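PDB 6JDD: cypemycin cysteine dehydrogenase (decarboxylating) from Streptomyces sp, which carries out the flavin-dependent oxidative decarboxylation of the C-terminal cysteine during biosynthesis of the linaridin peptide cypemycin. Local coordinates for residues A[89-100]-A[119-130]. Residues are numbered along the deposited sequence; the frame is centred on the assembly and turned at random.
Sequences CFLVFPATLDTV and TDAPLVIADTFP. With FAD (flavin-adenine dinucleotide), chain B.
Part of the FAD pocket lies at the C-terminal ends of two neighbouring parallel strands, where A95 pairs with A126 and T128, and where T96, L97 and T128 hold the cofactor. The N-H of T128 reaches A95 O almost straight (2.9 Å, 173° at the hydrogen), while T128 O, on the same residue, accepts from FAD N3 at 2.6 Å. Next to it on the pyrimidine, FAD O2 accepts the backbone N-H of L97 at 2.7 Å. T96, the N-cap of helix 97-104, accepts from T99 N with OG1; the hydroxyls of T96 and T99 both donate to FAD O1P, each OG1 2.6 Å away. The F129 ring packs against this first helical turn: CG anti to the carbonyl carbon (chi1 -64°) sends the ring back so that L97 CA sits over one face, a CH-pi contact 3.9 Å from the centroid. V100 approaches the ring's edge, its CB 3.7 Å from F129 CZ. With an alanine in place of F129, the face against L97 CA and the edge against V100 would be lost, which would probably leave a gap beside the first helical turn. Strands 90-95 and 123-127 form a beta-alpha-beta crossover in the Rossmann-like sheet, joined by helices 97-104 and 111-118. Their ladder alternates F90 N to P122 O, V124 N to F90 O, V92 N to V124 O and A126 N to V92 O, then slips by one residue at a beta bulge containing the cis peptide before P94. Beyond it, A95 N approaches A126 O from 48° out of the carbonyl plane, and A95 CB packs on I125 CG2 at 3.5 Å. At the other end, the F90 ring meets A121 CB edge-on.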
# COMPACT_ATOMS: atom_id res chain seq x y z
N CYS A 89 42.75 0.72 -4.03
CA CYS A 89 42.52 2.10 -3.56
C CYS A 89 41.02 2.39 -3.52
O CYS A 89 40.24 1.57 -3.99
CB CYS A 89 43.32 3.07 -4.41
SG CYS A 89 42.57 3.38 -6.02
N PHE A 90 40.66 3.50 -2.91
CA PHE A 90 39.26 3.93 -2.68
C PHE A 90 39.14 5.39 -3.07
O PHE A 90 39.88 6.20 -2.55
CB PHE A 90 38.86 3.72 -1.23
CG PHE A 90 38.80 2.29 -0.82
CD1 PHE A 90 39.95 1.59 -0.51
CD2 PHE A 90 37.59 1.62 -0.79
CE1 PHE A 90 39.89 0.25 -0.15
CE2 PHE A 90 37.53 0.29 -0.40
CZ PHE A 90 38.68 -0.39 -0.09
N LEU A 91 38.30 5.68 -4.05
CA LEU A 91 38.12 7.06 -4.56
C LEU A 91 36.71 7.47 -4.17
O LEU A 91 35.78 6.79 -4.57
CB LEU A 91 38.33 7.12 -6.08
CG LEU A 91 39.54 6.37 -6.62
CD1 LEU A 91 39.54 6.33 -8.14
CD2 LEU A 91 40.84 7.00 -6.12
N VAL A 92 36.57 8.54 -3.40
CA VAL A 92 35.25 9.15 -3.10
C VAL A 92 34.99 10.23 -4.15
O VAL A 92 35.60 11.27 -4.11
CB VAL A 92 35.21 9.66 -1.65
CG1 VAL A 92 33.81 10.09 -1.26
CG2 VAL A 92 35.72 8.60 -0.68
N PHE A 93 34.11 9.92 -5.10
CA PHE A 93 34.03 10.58 -6.42
C PHE A 93 32.58 10.67 -6.84
O PHE A 93 32.00 9.65 -7.20
CB PHE A 93 34.84 9.79 -7.44
CG PHE A 93 34.92 10.44 -8.80
CD1 PHE A 93 35.61 11.62 -8.97
CD2 PHE A 93 34.30 9.87 -9.89
CE1 PHE A 93 35.68 12.24 -10.21
CE2 PHE A 93 34.37 10.49 -11.13
CZ PHE A 93 35.06 11.67 -11.29
N PRO A 94 31.89 11.81 -6.67
CA PRO A 94 32.36 12.92 -5.85
C PRO A 94 32.15 12.73 -4.34
O PRO A 94 31.49 11.79 -3.93
CB PRO A 94 31.43 14.04 -6.30
CG PRO A 94 30.13 13.34 -6.50
CD PRO A 94 30.53 12.03 -7.16
N ALA A 95 32.73 13.64 -3.55
CA ALA A 95 32.64 13.62 -2.08
C ALA A 95 31.94 14.87 -1.62
O ALA A 95 32.45 15.92 -1.80
CB ALA A 95 33.98 13.54 -1.47
N THR A 96 30.77 14.69 -1.03
CA THR A 96 30.02 15.79 -0.39
C THR A 96 30.78 16.27 0.87
O THR A 96 31.54 15.49 1.50
CB THR A 96 28.58 15.37 -0.07
OG1 THR A 96 28.64 14.16 0.71
CG2 THR A 96 27.76 15.15 -1.33
N LEU A 97 30.45 17.48 1.28
CA LEU A 97 30.81 18.06 2.61
C LEU A 97 30.41 17.08 3.71
O LEU A 97 31.30 16.74 4.49
CB LEU A 97 30.09 19.40 2.72
CG LEU A 97 30.22 20.15 4.05
CD1 LEU A 97 31.64 20.13 4.56
CD2 LEU A 97 29.78 21.57 3.88
N ASP A 98 29.18 16.56 3.65
CA ASP A 98 28.67 15.71 4.73
C ASP A 98 29.44 14.38 4.75
O ASP A 98 29.65 13.84 5.84
CB ASP A 98 27.16 15.53 4.65
CG ASP A 98 26.64 15.08 6.00
OD1 ASP A 98 26.76 15.87 6.96
OD2 ASP A 98 26.18 13.92 6.10
N THR A 99 29.78 13.83 3.61
CA THR A 99 30.46 12.51 3.62
C THR A 99 31.82 12.73 4.29
O THR A 99 32.22 11.90 5.14
CB THR A 99 30.53 11.83 2.23
OG1 THR A 99 29.34 11.09 1.88
CG2 THR A 99 31.66 10.83 2.16
N VAL A 100 32.48 13.84 3.96
CA VAL A 100 33.82 14.15 4.52
C VAL A 100 33.73 14.45 6.02
O VAL A 100 34.58 13.96 6.72
CB VAL A 100 34.46 15.27 3.73
CG1 VAL A 100 35.76 15.72 4.36
CG2 VAL A 100 34.70 14.77 2.32
N THR A 119 39.82 0.72 6.16
CA THR A 119 40.84 0.44 5.12
C THR A 119 42.16 1.08 5.55
O THR A 119 42.14 2.16 6.18
CB THR A 119 40.38 0.87 3.73
OG1 THR A 119 41.36 0.43 2.79
CG2 THR A 119 40.21 2.37 3.63
N ASP A 120 43.26 0.42 5.18
CA ASP A 120 44.64 0.97 5.18
C ASP A 120 45.05 1.42 3.79
O ASP A 120 46.10 2.05 3.68
CB ASP A 120 45.67 -0.08 5.65
CG ASP A 120 45.41 -0.46 7.10
OD1 ASP A 120 45.15 0.47 7.94
OD2 ASP A 120 45.41 -1.69 7.36
N ALA A 121 44.30 1.05 2.75
CA ALA A 121 44.66 1.36 1.36
C ALA A 121 44.57 2.87 1.14
O ALA A 121 43.91 3.60 1.88
CB ALA A 121 43.76 0.61 0.39
N PRO A 122 45.25 3.39 0.09
CA PRO A 122 45.09 4.78 -0.31
C PRO A 122 43.61 5.15 -0.51
O PRO A 122 42.91 4.46 -1.16
CB PRO A 122 45.84 4.85 -1.64
CG PRO A 122 46.81 3.70 -1.60
CD PRO A 122 46.15 2.62 -0.78
N LEU A 123 43.20 6.24 0.12
CA LEU A 123 41.83 6.78 0.10
C LEU A 123 41.91 8.18 -0.44
O LEU A 123 42.45 9.01 0.24
CB LEU A 123 41.30 6.81 1.54
CG LEU A 123 39.78 6.85 1.69
CD1 LEU A 123 39.39 6.46 3.08
CD2 LEU A 123 39.23 8.22 1.37
N VAL A 124 41.38 8.42 -1.62
CA VAL A 124 41.44 9.76 -2.27
C VAL A 124 40.04 10.36 -2.31
O VAL A 124 39.11 9.69 -2.67
CB VAL A 124 42.03 9.69 -3.67
CG1 VAL A 124 42.27 11.07 -4.22
CG2 VAL A 124 43.31 8.88 -3.67
N ILE A 125 39.97 11.63 -1.99
CA ILE A 125 38.69 12.35 -1.80
C ILE A 125 38.59 13.42 -2.87
O ILE A 125 39.36 14.42 -2.82
CB ILE A 125 38.56 12.93 -0.39
CG1 ILE A 125 38.74 11.83 0.65
CG2 ILE A 125 37.23 13.66 -0.24
CD1 ILE A 125 38.66 12.30 2.07
N ALA A 126 37.66 13.21 -3.78
CA ALA A 126 37.36 14.15 -4.86
C ALA A 126 36.20 15.00 -4.39
O ALA A 126 35.07 14.82 -4.85
CB ALA A 126 37.09 13.39 -6.11
N ASP A 127 36.51 15.93 -3.48
CA ASP A 127 35.53 16.80 -2.80
C ASP A 127 34.83 17.69 -3.84
O ASP A 127 35.49 18.26 -4.72
CB ASP A 127 36.21 17.65 -1.73
CG ASP A 127 37.40 18.39 -2.30
OD1 ASP A 127 38.38 17.70 -2.70
OD2 ASP A 127 37.31 19.65 -2.41
N THR A 128 33.53 17.85 -3.64
CA THR A 128 32.64 18.85 -4.29
C THR A 128 31.88 19.56 -3.18
O THR A 128 30.74 19.19 -2.97
CB THR A 128 31.72 18.17 -5.32
OG1 THR A 128 30.96 17.11 -4.72
CG2 THR A 128 32.47 17.57 -6.48
N PHE A 129 32.50 20.52 -2.47
CA PHE A 129 31.85 21.29 -1.37
C PHE A 129 31.22 22.54 -1.96
O PHE A 129 31.85 23.27 -2.67
CB PHE A 129 32.86 21.71 -0.29
CG PHE A 129 33.51 20.59 0.48
CD1 PHE A 129 33.35 19.26 0.13
CD2 PHE A 129 34.30 20.86 1.58
CE1 PHE A 129 33.94 18.25 0.86
CE2 PHE A 129 34.88 19.85 2.33
CZ PHE A 129 34.71 18.54 1.97
N PRO A 130 29.99 22.91 -1.59
CA PRO A 130 29.45 24.18 -2.03
C PRO A 130 30.20 25.38 -1.43
O PRO A 130 30.04 26.49 -1.91
CB PRO A 130 28.01 24.20 -1.48
CG PRO A 130 27.79 22.85 -0.87
CD PRO A 130 29.14 22.24 -0.60
PA FAD B . 23.96 9.72 2.44
O1A FAD B . 24.21 8.28 2.74
O2A FAD B . 22.91 10.06 1.44
O5B FAD B . 23.67 10.50 3.81
C5B FAD B . 22.29 10.62 4.26
C4B FAD B . 22.27 10.85 5.75
O4B FAD B . 21.34 9.91 6.36
C3B FAD B . 23.61 10.63 6.48
O3B FAD B . 23.76 11.56 7.55
C2B FAD B . 23.48 9.20 6.99
O2B FAD B . 24.29 8.95 8.12
C1B FAD B . 22.00 9.14 7.34
N9A FAD B . 21.44 7.80 7.31
C8A FAD B . 22.08 6.61 7.60
N7A FAD B . 21.29 5.57 7.47
C5A FAD B . 20.06 6.10 7.08
C6A FAD B . 18.82 5.51 6.79
N6A FAD B . 18.59 4.20 6.85
N1A FAD B . 17.81 6.34 6.43
C2A FAD B . 18.04 7.65 6.38
N3A FAD B . 19.17 8.32 6.63
C4A FAD B . 20.15 7.47 6.98
N1 FAD B . 26.41 18.55 -1.00
C2 FAD B . 27.74 18.73 -1.18
O2 FAD B . 28.54 18.54 -0.26
N3 FAD B . 28.26 19.12 -2.38
C4 FAD B . 27.46 19.36 -3.47
O4 FAD B . 27.97 19.71 -4.53
C4X FAD B . 26.07 19.18 -3.32
N5 FAD B . 25.30 19.40 -4.35
C5X FAD B . 23.95 19.22 -4.18
C6 FAD B . 23.10 19.45 -5.28
C7 FAD B . 21.74 19.29 -5.18
C7M FAD B . 20.86 19.55 -6.38
C8 FAD B . 21.18 18.88 -3.95
C8M FAD B . 19.69 18.70 -3.82
C9 FAD B . 22.00 18.65 -2.87
C9A FAD B . 23.39 18.81 -2.96
N10 FAD B . 24.25 18.59 -1.88
C10 FAD B . 25.61 18.76 -2.02
C1' FAD B . 23.70 18.16 -0.58
C2' FAD B . 23.85 16.67 -0.36
O2' FAD B . 23.05 15.96 -1.29
C3' FAD B . 23.44 16.29 1.06
O3' FAD B . 24.37 16.83 1.99
C4' FAD B . 23.33 14.77 1.28
O4' FAD B . 22.91 14.51 2.63
C5' FAD B . 24.63 14.06 1.01
O5' FAD B . 24.51 12.67 1.42
P FAD B . 25.67 11.63 1.02
O1P FAD B . 26.99 12.22 1.41
O2P FAD B . 25.46 11.21 -0.40
O3P FAD B . 25.34 10.40 1.99